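PDB 5BQ3: rhamnose ABC transporter, rhamnose-binding protein from Actinomyces odontolyticus ATCC 17982, which probably binds rhamnose or a related sugar outside the cell membrane and hands it to an ABC transporter for uptake. Local coordinates for residues S80-G85 with Q104-A109; T86-I91 with A284-A289; M144-I149 with K185-V190; K154-S159 with Q207-A212. One frame throughout, in Å; residues are numbered along the deposited sequence.

Contact 1. Residues S80-G85 with Q104-A109; sequences SEVQAG and QDARKA
Helices 75-83 and 100-109, neighbours on the sheet of a Rossmann-like lobe, meet where Val-82 packs on Ala-106 and Ala-109. The two helices come closest at Val-82 and Ala-106, whose CA atoms are 5.9 Å apart, a short spacing that suits alanine on one side. The valine fork does the work. Its CG2 lies 3.7 Å from CB of Ala-106, while CG1 reaches CB of Ala-109 at 3.8 Å, so each branch meets one of two methyls spaced three residues apart. With CG1 anti to the backbone N (chi1 175°), the fork straddles the step between them. The contact is wholly apolar and small, burying 117 Å² in all. Just beyond Val-82 its helix ends in a Schellman motif: Gly-85 has positive phi, and its N bonds back to O of Val-82 at 3.1 Å. The chain is thereby turned toward strand 88-91. Ala-106 is buried, whereas Ala-109 is exposed, so the contact runs from the interior out to the surface. Beneath it, Ala-106 also packs on Val-113 of strand 112-116. The start of helix 100-109 is tied down by the disulfide between Cys-100 and Cys-124. Helix 75-83 leads into strand 88-91, and helix 100-109 follows it.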
loop_
_atom_site.group_PDB
_atom_site.type_symbol
_atom_site.label_atom_id
_atom_site.label_comp_id
_atom_site.label_asym_id
_atom_site.label_seq_id
_atom_site.Cartn_x
_atom_site.Cartn_y
_atom_site.Cartn_z
ATOM N N SER A 80 -9.548 -20.660 -14.418
ATOM C CA SER A 80 -10.844 -21.171 -13.960
ATOM C C SER A 80 -11.957 -20.145 -14.177
ATOM O O SER A 80 -13.051 -20.515 -14.604
ATOM C CB SER A 80 -10.777 -21.546 -12.483
ATOM O OG SER A 80 -9.929 -22.662 -12.269
ATOM N N GLU A 81 -11.667 -18.861 -13.895
ATOM C CA GLU A 81 -12.613 -17.754 -14.041
ATOM C C GLU A 81 -12.880 -17.430 -15.511
ATOM O O GLU A 81 -13.983 -16.990 -15.834
ATOM C CB GLU A 81 -12.122 -16.502 -13.296
ATOM C CG GLU A 81 -12.091 -16.635 -11.778
ATOM C CD GLU A 81 -13.369 -17.093 -11.100
ATOM O OE1 GLU A 81 -14.408 -16.407 -11.245
ATOM O OE2 GLU A 81 -13.325 -18.131 -10.402
ATOM N N VAL A 82 -11.887 -17.655 -16.397
ATOM C CA VAL A 82 -12.010 -17.437 -17.846
ATOM C C VAL A 82 -12.996 -18.483 -18.401
ATOM O O VAL A 82 -13.872 -18.135 -19.193
ATOM C CB VAL A 82 -10.626 -17.474 -18.561
ATOM C CG1 VAL A 82 -10.767 -17.368 -20.077
ATOM C CG2 VAL A 82 -9.713 -16.371 -18.041
ATOM N N GLN A 83 -12.878 -19.743 -17.926
ATOM C CA GLN A 83 -13.738 -20.878 -18.278
ATOM C C GLN A 83 -15.186 -20.634 -17.837
ATOM O O GLN A 83 -16.113 -21.050 -18.531
ATOM C CB GLN A 83 -13.202 -22.164 -17.635
ATOM C CG GLN A 83 -12.111 -22.848 -18.442
ATOM C CD GLN A 83 -12.688 -23.920 -19.326
ATOM O OE1 GLN A 83 -12.854 -25.074 -18.915
ATOM N NE2 GLN A 83 -13.023 -23.559 -20.556
ATOM N N ALA A 84 -15.368 -19.944 -16.689
ATOM C CA ALA A 84 -16.668 -19.581 -16.119
ATOM C C ALA A 84 -17.283 -18.364 -16.837
ATOM O O ALA A 84 -18.464 -18.068 -16.655
ATOM C CB ALA A 84 -16.516 -19.287 -14.633
ATOM N N GLY A 85 -16.473 -17.671 -17.634
ATOM C CA GLY A 85 -16.892 -16.497 -18.389
ATOM C C GLY A 85 -17.056 -15.251 -17.545
ATOM O O GLY A 85 -18.035 -14.521 -17.716
ATOM N N GLN A 104 -3.292 -12.456 -19.881
ATOM C CA GLN A 104 -3.324 -12.082 -21.298
ATOM C C GLN A 104 -4.360 -12.927 -22.043
ATOM O O GLN A 104 -4.988 -12.433 -22.982
ATOM C CB GLN A 104 -1.937 -12.218 -21.935
ATOM C CG GLN A 104 -1.020 -11.038 -21.617
ATOM C CD GLN A 104 0.372 -11.195 -22.168
ATOM O OE1 GLN A 104 0.997 -12.248 -22.057
ATOM N NE2 GLN A 104 0.911 -10.126 -22.727
ATOM N N ASP A 105 -4.563 -14.184 -21.595
ATOM C CA ASP A 105 -5.565 -15.107 -22.134
ATOM C C ASP A 105 -6.967 -14.672 -21.705
ATOM O O ASP A 105 -7.939 -14.973 -22.395
ATOM C CB ASP A 105 -5.289 -16.549 -21.677
ATOM C CG ASP A 105 -4.190 -17.281 -22.430
ATOM O OD1 ASP A 105 -3.911 -16.907 -23.598
ATOM O OD2 ASP A 105 -3.651 -18.265 -21.877
ATOM N N ALA A 106 -7.065 -13.966 -20.563
ATOM C CA ALA A 106 -8.321 -13.429 -20.044
ATOM C C ALA A 106 -8.768 -12.243 -20.897
ATOM O O ALA A 106 -9.938 -12.173 -21.275
ATOM C CB ALA A 106 -8.156 -13.013 -18.588
ATOM N N ARG A 107 -7.823 -11.339 -21.236
ATOM C CA ARG A 107 -8.062 -10.146 -22.053
ATOM C C ARG A 107 -8.497 -10.508 -23.479
ATOM O O ARG A 107 -9.356 -9.820 -24.027
ATOM C CB ARG A 107 -6.819 -9.247 -22.096
ATOM C CG ARG A 107 -6.514 -8.548 -20.776
ATOM C CD ARG A 107 -5.303 -7.643 -20.885
ATOM N NE ARG A 107 -5.645 -6.346 -21.468
ATOM C CZ ARG A 107 -4.780 -5.544 -22.077
ATOM N NH1 ARG A 107 -3.506 -5.901 -22.207
ATOM N NH2 ARG A 107 -5.182 -4.382 -22.573
ATOM N N LYS A 108 -7.933 -11.587 -24.070
ATOM C CA LYS A 108 -8.299 -12.023 -25.425
ATOM C C LYS A 108 -9.687 -12.704 -25.423
ATOM O O LYS A 108 -10.353 -12.726 -26.460
ATOM C CB LYS A 108 -7.218 -12.927 -26.067
ATOM C CG LYS A 108 -7.146 -14.360 -25.543
ATOM C CD LYS A 108 -6.552 -15.323 -26.565
ATOM C CE LYS A 108 -6.589 -16.753 -26.078
ATOM N NZ LYS A 108 -6.117 -17.709 -27.113
ATOM N N ALA A 109 -10.119 -13.229 -24.254
ATOM C CA ALA A 109 -11.417 -13.879 -24.061
ATOM C C ALA A 109 -12.536 -12.850 -23.808
ATOM O O ALA A 109 -13.717 -13.203 -23.864
ATOM C CB ALA A 109 -11.342 -14.864 -22.910
#

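Contact 2. Residues T86-I91 with A284-A289; sequences TNVLVI and ALDSGA
Asp-286 is the residue through which the end of helix 271-287 meets Asn-87 and Val-88. One residue earlier, Leu-285 packs on Val-114 of strand 112-116. Next comes Asp-286 itself, whose CA is 7.0 Å from that of Val-88. Its CG stands anti to the backbone N (chi1 -155°), which extends the carboxylate from the helix toward the strand. OD2 lies 3.5 Å from CB of Asn-87 and 3.7 Å from CG2 of Val-88, while CB of Asp-286 is 3.8 Å from the same valine methyl. The approaches of OD2 are van der Waals contacts of an oxygen with carbons, not hydrogen bonds; its polar partner is Gln-28 NE2, which hydrogen-bonds to it. Asn-87 likewise looks elsewhere, its OD1 accepting a bond from Ser-29 N. The example illustrates how one face of a layered α/β lobe is covered by a distant part of the chain: strand 88-91 is an inner strand of a parallel sheet, Leu-89 and Ile-91 pack on helix 75-83, and Val-88 faces helix 271-287. Replacing Asp-286 by an alanine would probably leave Gln-28 NE2 without its acceptor and open a gap beside Val-88 CG2. Further on, Gly-288 ends the helix with positive phi (102°), a conformation in which a side chain would press on the carbonyl O of Ser-287. Weak bonds run back to Ala-284 O from Gly-288 N and from Ala-289 N, the latter at 3.0 Å.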
loop_
_atom_site.group_PDB
_atom_site.type_symbol
_atom_site.label_atom_id
_atom_site.label_comp_id
_atom_site.label_asym_id
_atom_site.label_seq_id
_atom_site.Cartn_x
_atom_site.Cartn_y
_atom_site.Cartn_z
ATOM N N THR A 86 -16.092 -14.993 -16.634
ATOM C CA THR A 86 -16.082 -13.819 -15.756
ATOM C C THR A 86 -15.777 -12.588 -16.613
ATOM O O THR A 86 -14.899 -12.643 -17.478
ATOM C CB THR A 86 -15.093 -14.019 -14.596
ATOM O OG1 THR A 86 -15.416 -15.234 -13.914
ATOM C CG2 THR A 86 -15.106 -12.867 -13.602
ATOM N N ASN A 87 -16.527 -11.497 -16.396
ATOM C CA ASN A 87 -16.402 -10.265 -17.168
ATOM C C ASN A 87 -15.324 -9.334 -16.619
ATOM O O ASN A 87 -14.602 -8.730 -17.412
ATOM C CB ASN A 87 -17.745 -9.543 -17.230
ATOM C CG ASN A 87 -18.844 -10.387 -17.825
ATOM O OD1 ASN A 87 -19.672 -10.958 -17.112
ATOM N ND2 ASN A 87 -18.840 -10.531 -19.142
ATOM N N VAL A 88 -15.230 -9.191 -15.279
ATOM C CA VAL A 88 -14.246 -8.316 -14.632
ATOM C C VAL A 88 -13.389 -9.140 -13.668
ATOM O O VAL A 88 -13.926 -9.836 -12.806
ATOM C CB VAL A 88 -14.892 -7.099 -13.911
ATOM C CG1 VAL A 88 -13.827 -6.182 -13.318
ATOM C CG2 VAL A 88 -15.816 -6.313 -14.838
ATOM N N LEU A 89 -12.058 -9.041 -13.805
ATOM C CA LEU A 89 -11.112 -9.740 -12.941
ATOM C C LEU A 89 -10.207 -8.736 -12.225
ATOM O O LEU A 89 -9.478 -7.986 -12.877
ATOM C CB LEU A 89 -10.282 -10.751 -13.745
ATOM C CG LEU A 89 -9.748 -11.936 -12.949
ATOM C CD1 LEU A 89 -10.760 -13.066 -12.919
ATOM C CD2 LEU A 89 -8.447 -12.428 -13.530
ATOM N N VAL A 90 -10.286 -8.704 -10.885
ATOM C CA VAL A 90 -9.482 -7.815 -10.039
ATOM C C VAL A 90 -8.456 -8.697 -9.310
ATOM O O VAL A 90 -8.856 -9.573 -8.545
ATOM C CB VAL A 90 -10.345 -6.950 -9.079
ATOM C CG1 VAL A 90 -9.500 -5.877 -8.409
ATOM C CG2 VAL A 90 -11.525 -6.307 -9.812
ATOM N N ILE A 91 -7.146 -8.513 -9.589
ATOM C CA ILE A 91 -6.114 -9.384 -9.017
ATOM C C ILE A 91 -4.904 -8.628 -8.422
ATOM O O ILE A 91 -4.429 -7.651 -8.990
ATOM C CB ILE A 91 -5.653 -10.429 -10.090
ATOM C CG1 ILE A 91 -4.588 -11.407 -9.537
ATOM C CG2 ILE A 91 -5.193 -9.767 -11.404
ATOM C CD1 ILE A 91 -4.635 -12.778 -10.080
ATOM N N ALA A 284 -16.349 0.444 -14.990
ATOM C CA ALA A 284 -16.229 1.517 -15.979
ATOM C C ALA A 284 -15.666 0.994 -17.308
ATOM O O ALA A 284 -16.117 1.426 -18.371
ATOM C CB ALA A 284 -15.343 2.622 -15.434
ATOM N N LEU A 285 -14.695 0.056 -17.247
ATOM C CA LEU A 285 -14.077 -0.566 -18.423
ATOM C C LEU A 285 -15.054 -1.519 -19.123
ATOM O O LEU A 285 -15.105 -1.556 -20.354
ATOM C CB LEU A 285 -12.800 -1.335 -18.029
ATOM C CG LEU A 285 -11.540 -0.519 -17.732
ATOM C CD1 LEU A 285 -10.603 -1.289 -16.826
ATOM C CD2 LEU A 285 -10.816 -0.127 -19.007
ATOM N N ASP A 286 -15.821 -2.289 -18.328
ATOM C CA ASP A 286 -16.784 -3.280 -18.802
ATOM C C ASP A 286 -18.038 -2.638 -19.410
ATOM O O ASP A 286 -18.577 -3.181 -20.377
ATOM C CB ASP A 286 -17.181 -4.210 -17.649
ATOM C CG ASP A 286 -17.658 -5.582 -18.072
ATOM O OD1 ASP A 286 -17.115 -6.123 -19.064
ATOM O OD2 ASP A 286 -18.517 -6.145 -17.375
ATOM N N SER A 287 -18.510 -1.506 -18.844
ATOM C CA SER A 287 -19.690 -0.791 -19.348
ATOM C C SER A 287 -19.383 -0.045 -20.652
ATOM O O SER A 287 -20.284 0.150 -21.471
ATOM C CB SER A 287 -20.223 0.185 -18.303
ATOM O OG SER A 287 -19.250 1.152 -17.948
ATOM N N GLY A 288 -18.124 0.355 -20.827
ATOM C CA GLY A 288 -17.652 1.075 -22.004
ATOM C C GLY A 288 -17.474 2.565 -21.791
ATOM O O GLY A 288 -17.305 3.307 -22.762
ATOM N N ALA A 289 -17.507 3.013 -20.514
ATOM C CA ALA A 289 -17.350 4.416 -20.118
ATOM C C ALA A 289 -15.926 4.913 -20.382
ATOM O O ALA A 289 -15.743 6.081 -20.727
ATOM C CB ALA A 289 -17.697 4.584 -18.647
#

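Contact 3. Residues M144-I149 with K185-V190; sequences MVSDQI and KGIEIV
The bond from Ile-149 N to Val-145 O, 2.8 Å long, closes the last turn of helix 134-149 and sets both of these side chains on the flank that receives Ile-187. The setting is the second lobe of the α/β fold, where this helix covers one face of a parallel sheet and Ile-187 belongs to the edge strand 187-194. Helix segment and strand segment run at 104° to each other, their axes 10.2 Å apart at closest approach. Contact is therefore confined to a single side chain of the strand, set among three residues of the helix. Ile-187 carries CG1 beside its own backbone N (chi1 -59°) and continues nearly extended, so that the end of the chain leads into the helix. Its CG1 is met by CD1 of Ile-149 at 3.8 Å, the two side chains crossing at about a right angle. In Ile-149, CG1 occupies the crowded position between backbone N and carbonyl carbon (chi1 59°), from which its CD1 reaches across to the strand. Val-145 adds a looser contact, CG1 to Ile-187 CG1 at 4.4 Å. The same valine rests on Val-155 and Val-220, and Ile-149 on Ala-218, so the edge residue joins an apolar layer that spreads over inner strands. Backbone bonds from Glu-188 and Val-190 to Val-155 fix the strand in the sheet. At the far end of Ile-187, CD1 lies against the helix backbone, 3.9 Å from CB of Ser-146 and 4.2 Å from its N.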
loop_
_atom_site.group_PDB
_atom_site.type_symbol
_atom_site.label_atom_id
_atom_site.label_comp_id
_atom_site.label_asym_id
_atom_site.label_seq_id
_atom_site.Cartn_x
_atom_site.Cartn_y
_atom_site.Cartn_z
HETATM N N MSE A 144 6.064 14.349 8.648
HETATM C CA MSE A 144 5.862 13.840 10.010
HETATM C C MSE A 144 7.141 13.987 10.834
HETATM O O MSE A 144 7.063 14.361 12.003
HETATM C CB MSE A 144 5.406 12.370 9.990
HETATM C CG MSE A 144 4.031 12.170 9.340
HETATM SE SE MSE A 144 3.317 10.363 9.469
HETATM C CE MSE A 144 4.684 9.380 8.519
ATOM N N VAL A 145 8.318 13.721 10.216
ATOM C CA VAL A 145 9.631 13.846 10.860
ATOM C C VAL A 145 9.858 15.300 11.241
ATOM O O VAL A 145 10.006 15.592 12.424
ATOM C CB VAL A 145 10.789 13.302 9.980
ATOM C CG1 VAL A 145 12.145 13.567 10.618
ATOM C CG2 VAL A 145 10.625 11.822 9.718
ATOM N N SER A 146 9.845 16.202 10.236
ATOM C CA SER A 146 10.050 17.646 10.363
ATOM C C SER A 146 9.134 18.260 11.424
ATOM O O SER A 146 9.602 19.055 12.240
ATOM C CB SER A 146 9.826 18.332 9.019
ATOM O OG SER A 146 10.287 19.673 9.043
ATOM N N ASP A 147 7.851 17.852 11.440
ATOM C CA ASP A 147 6.838 18.318 12.387
ATOM C C ASP A 147 7.163 17.872 13.828
ATOM O O ASP A 147 7.023 18.673 14.753
ATOM C CB ASP A 147 5.445 17.806 11.961
ATOM C CG ASP A 147 4.295 18.165 12.881
ATOM O OD1 ASP A 147 4.092 19.378 13.140
ATOM O OD2 ASP A 147 3.565 17.241 13.305
ATOM N N GLN A 148 7.609 16.609 14.006
ATOM C CA GLN A 148 7.916 16.035 15.313
ATOM C C GLN A 148 9.259 16.522 15.879
ATOM O O GLN A 148 9.308 16.843 17.069
ATOM C CB GLN A 148 7.879 14.504 15.254
ATOM C CG GLN A 148 6.458 13.938 15.322
ATOM C CD GLN A 148 6.375 12.467 14.989
ATOM O OE1 GLN A 148 5.733 12.070 14.015
ATOM N NE2 GLN A 148 6.989 11.622 15.809
ATOM N N ILE A 149 10.334 16.579 15.054
ATOM C CA ILE A 149 11.669 17.021 15.499
ATOM C C ILE A 149 11.708 18.541 15.747
ATOM O O ILE A 149 12.519 19.007 16.548
ATOM C CB ILE A 149 12.839 16.577 14.572
ATOM C CG1 ILE A 149 12.684 17.096 13.117
ATOM C CG2 ILE A 149 13.035 15.063 14.628
ATOM C CD1 ILE A 149 13.853 16.805 12.164
ATOM N N LYS A 185 15.613 20.767 4.686
ATOM C CA LYS A 185 17.063 21.001 4.750
ATOM C C LYS A 185 17.617 20.833 6.178
ATOM O O LYS A 185 18.793 20.500 6.344
ATOM C CB LYS A 185 17.423 22.386 4.195
ATOM C CG LYS A 185 17.669 22.387 2.691
ATOM C CD LYS A 185 18.297 23.697 2.225
ATOM C CE LYS A 185 18.685 23.678 0.765
ATOM N NZ LYS A 185 17.524 23.931 -0.124
ATOM N N GLY A 186 16.758 21.042 7.177
ATOM C CA GLY A 186 17.093 20.898 8.589
ATOM C C GLY A 186 17.249 19.457 9.036
ATOM O O GLY A 186 17.954 19.190 10.013
ATOM N N ILE A 187 16.587 18.517 8.327
ATOM C CA ILE A 187 16.637 17.078 8.610
ATOM C C ILE A 187 18.012 16.543 8.189
ATOM O O ILE A 187 18.374 16.618 7.011
ATOM C CB ILE A 187 15.466 16.299 7.925
ATOM C CG1 ILE A 187 14.085 16.814 8.397
ATOM C CG2 ILE A 187 15.599 14.778 8.147
ATOM C CD1 ILE A 187 12.927 16.551 7.448
ATOM N N GLU A 188 18.771 16.013 9.157
ATOM C CA GLU A 188 20.094 15.450 8.905
ATOM C C GLU A 188 20.067 13.935 9.113
ATOM O O GLU A 188 19.925 13.473 10.247
ATOM C CB GLU A 188 21.150 16.115 9.810
ATOM C CG GLU A 188 22.584 15.716 9.482
ATOM C CD GLU A 188 23.591 15.755 10.619
ATOM O OE1 GLU A 188 23.223 16.160 11.745
ATOM O OE2 GLU A 188 24.757 15.370 10.377
ATOM N N ILE A 189 20.194 13.164 8.014
ATOM C CA ILE A 189 20.250 11.700 8.082
ATOM C C ILE A 189 21.653 11.340 8.580
ATOM O O ILE A 189 22.646 11.772 7.988
ATOM C CB ILE A 189 19.862 10.994 6.748
ATOM C CG1 ILE A 189 18.472 11.453 6.216
ATOM C CG2 ILE A 189 19.958 9.459 6.856
ATOM C CD1 ILE A 189 17.213 11.241 7.148
ATOM N N VAL A 190 21.726 10.626 9.710
ATOM C CA VAL A 190 22.996 10.266 10.350
ATOM C C VAL A 190 23.263 8.745 10.277
ATOM O O VAL A 190 24.386 8.320 10.543
ATOM C CB VAL A 190 23.091 10.792 11.813
ATOM C CG1 VAL A 190 23.005 12.314 11.863
ATOM C CG2 VAL A 190 22.036 10.159 12.715
#

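Contact 4. Residues K154-S159 with Q207-A212; sequences KVAILS and QGLLQA
Strand 154-159 and helix segment 207-212 come nearest at Ala-156 and Leu-209, with CA atoms 7.8 Å apart. The strand is an inner one: Val-155 exchanges backbone bonds with Glu-188 and Val-190 on one edge, Ala-156 with Ala-218 and Val-220 on the other. The helix continues past the contact, Ala-212 N bonding to Gly-208 O at 3.0 Å. Between the two segments, Leu-209 makes the contact. Its chi1 of -156° swings CG away from its own N and carries the isopropyl fork toward the sheet. CB of Ala-156 faces that fork, 3.7 Å from CD2 of Leu-209 and 3.9 Å from CD1, so a small residue on the strand takes a branched one from the helix. CD2 of Leu-209 also approaches CD1 of Leu-158, more loosely at 4.4 Å. All three residues are buried, and Leu-209 and Leu-158 both pack further on Ile-219 of the neighbouring strand. Ile-157 points away from the helix and meets Ile-171 of helix 165-180, which covers the reverse face of the sheet. Helix 199-212, which carries the chain from strand 187-194 over strand 153-159 to strand 218-221, is the helix of a β-α-β crossover; a parallel sheet between two helical layers is the build of a Rossmann-like lobe, as in periplasmic sugar-binding proteins.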
loop_
_atom_site.group_PDB
_atom_site.type_symbol
_atom_site.label_atom_id
_atom_site.label_comp_id
_atom_site.label_asym_id
_atom_site.label_seq_id
_atom_site.Cartn_x
_atom_site.Cartn_y
_atom_site.Cartn_z
ATOM N N LYS A 154 18.908 15.340 14.192
ATOM C CA LYS A 154 19.588 14.135 13.706
ATOM C C LYS A 154 18.580 12.989 13.600
ATOM O O LYS A 154 17.956 12.616 14.595
ATOM C CB LYS A 154 20.774 13.768 14.612
ATOM C CG LYS A 154 21.908 14.782 14.558
ATOM C CD LYS A 154 23.140 14.319 15.304
ATOM C CE LYS A 154 24.289 15.266 15.082
ATOM N NZ LYS A 154 25.544 14.768 15.700
ATOM N N VAL A 155 18.399 12.460 12.378
ATOM C CA VAL A 155 17.426 11.406 12.064
ATOM C C VAL A 155 18.142 10.153 11.509
ATOM O O VAL A 155 19.118 10.279 10.775
ATOM C CB VAL A 155 16.359 11.957 11.068
ATOM C CG1 VAL A 155 15.318 10.906 10.702
ATOM C CG2 VAL A 155 15.677 13.203 11.622
ATOM N N ALA A 156 17.650 8.954 11.872
ATOM C CA ALA A 156 18.176 7.666 11.412
ATOM C C ALA A 156 17.086 6.868 10.693
ATOM O O ALA A 156 15.926 6.923 11.095
ATOM C CB ALA A 156 18.720 6.870 12.586
ATOM N N ILE A 157 17.451 6.134 9.630
ATOM C CA ILE A 157 16.496 5.328 8.864
ATOM C C ILE A 157 16.714 3.835 9.167
ATOM O O ILE A 157 17.829 3.334 9.030
ATOM C CB ILE A 157 16.559 5.640 7.334
ATOM C CG1 ILE A 157 16.242 7.135 7.051
ATOM C CG2 ILE A 157 15.616 4.716 6.531
ATOM C CD1 ILE A 157 16.699 7.665 5.696
ATOM N N LEU A 158 15.639 3.144 9.596
ATOM C CA LEU A 158 15.615 1.707 9.863
ATOM C C LEU A 158 14.706 1.072 8.812
ATOM O O LEU A 158 13.484 1.014 8.982
ATOM C CB LEU A 158 15.155 1.393 11.305
ATOM C CG LEU A 158 15.455 -0.031 11.814
ATOM C CD1 LEU A 158 15.969 -0.007 13.220
ATOM C CD2 LEU A 158 14.232 -0.918 11.737
ATOM N N SER A 159 15.314 0.647 7.695
ATOM C CA SER A 159 14.621 0.068 6.547
ATOM C C SER A 159 14.469 -1.464 6.662
ATOM O O SER A 159 14.843 -2.052 7.683
ATOM C CB SER A 159 15.377 0.426 5.274
ATOM O OG SER A 159 14.593 0.163 4.124
ATOM N N GLN A 207 18.507 -1.089 18.741
ATOM C CA GLN A 207 19.301 -1.112 19.973
ATOM C C GLN A 207 20.702 -0.539 19.705
ATOM O O GLN A 207 21.167 0.311 20.466
ATOM C CB GLN A 207 19.382 -2.548 20.522
ATOM C CG GLN A 207 19.918 -2.647 21.951
ATOM C CD GLN A 207 19.947 -4.058 22.500
ATOM O OE1 GLN A 207 19.615 -5.042 21.825
ATOM N NE2 GLN A 207 20.353 -4.184 23.754
ATOM N N GLY A 208 21.331 -0.989 18.615
ATOM C CA GLY A 208 22.650 -0.541 18.181
ATOM C C GLY A 208 22.660 0.876 17.637
ATOM O O GLY A 208 23.687 1.557 17.703
ATOM N N LEU A 209 21.508 1.324 17.100
ATOM C CA LEU A 209 21.285 2.660 16.539
ATOM C C LEU A 209 21.438 3.736 17.621
ATOM O O LEU A 209 22.081 4.756 17.375
ATOM C CB LEU A 209 19.877 2.716 15.916
ATOM C CG LEU A 209 19.594 3.734 14.813
ATOM C CD1 LEU A 209 20.528 3.557 13.630
ATOM C CD2 LEU A 209 18.165 3.597 14.330
ATOM N N LEU A 210 20.874 3.491 18.821
ATOM C CA LEU A 210 20.951 4.405 19.960
ATOM C C LEU A 210 22.309 4.292 20.663
ATOM O O LEU A 210 22.686 5.204 21.397
ATOM C CB LEU A 210 19.797 4.155 20.959
ATOM C CG LEU A 210 18.458 4.914 20.754
ATOM C CD1 LEU A 210 18.646 6.426 20.669
ATOM C CD2 LEU A 210 17.656 4.375 19.582
ATOM N N GLN A 211 23.043 3.186 20.430
ATOM C CA GLN A 211 24.380 2.963 20.983
ATOM C C GLN A 211 25.415 3.765 20.188
ATOM O O GLN A 211 26.289 4.392 20.788
ATOM C CB GLN A 211 24.733 1.466 20.983
ATOM C CG GLN A 211 24.113 0.695 22.150
ATOM C CD GLN A 211 24.265 -0.809 22.061
ATOM O OE1 GLN A 211 24.933 -1.362 21.173
ATOM N NE2 GLN A 211 23.639 -1.514 22.992
ATOM N N ALA A 212 25.297 3.761 18.843
ATOM C CA ALA A 212 26.182 4.475 17.918
ATOM C C ALA A 212 25.799 5.952 17.781
ATOM O O ALA A 212 26.673 6.782 17.534
ATOM C CB ALA A 212 26.158 3.804 16.555
#

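The four contacts form two pairs, one in each lobe, on opposite sides of the chain's centre. Contacts 1 and 2, centres 12 Å apart, belong to the six-stranded lobe and share the run from helix 75-83 through strand 88-91 to helix 100-109. Contacts 3 and 4, 14 Å apart, reach neighbouring strands of the four-stranded sheet from its two faces. Centres in different lobes are 44 to 50 Å apart. Along the chain contact 1 closes first, while contact 2 spans both second-lobe contacts, since helix 271-287 returns to the first lobe. Such a two-lobed build is consistent with sugar binding between lobes, as in related transport proteins.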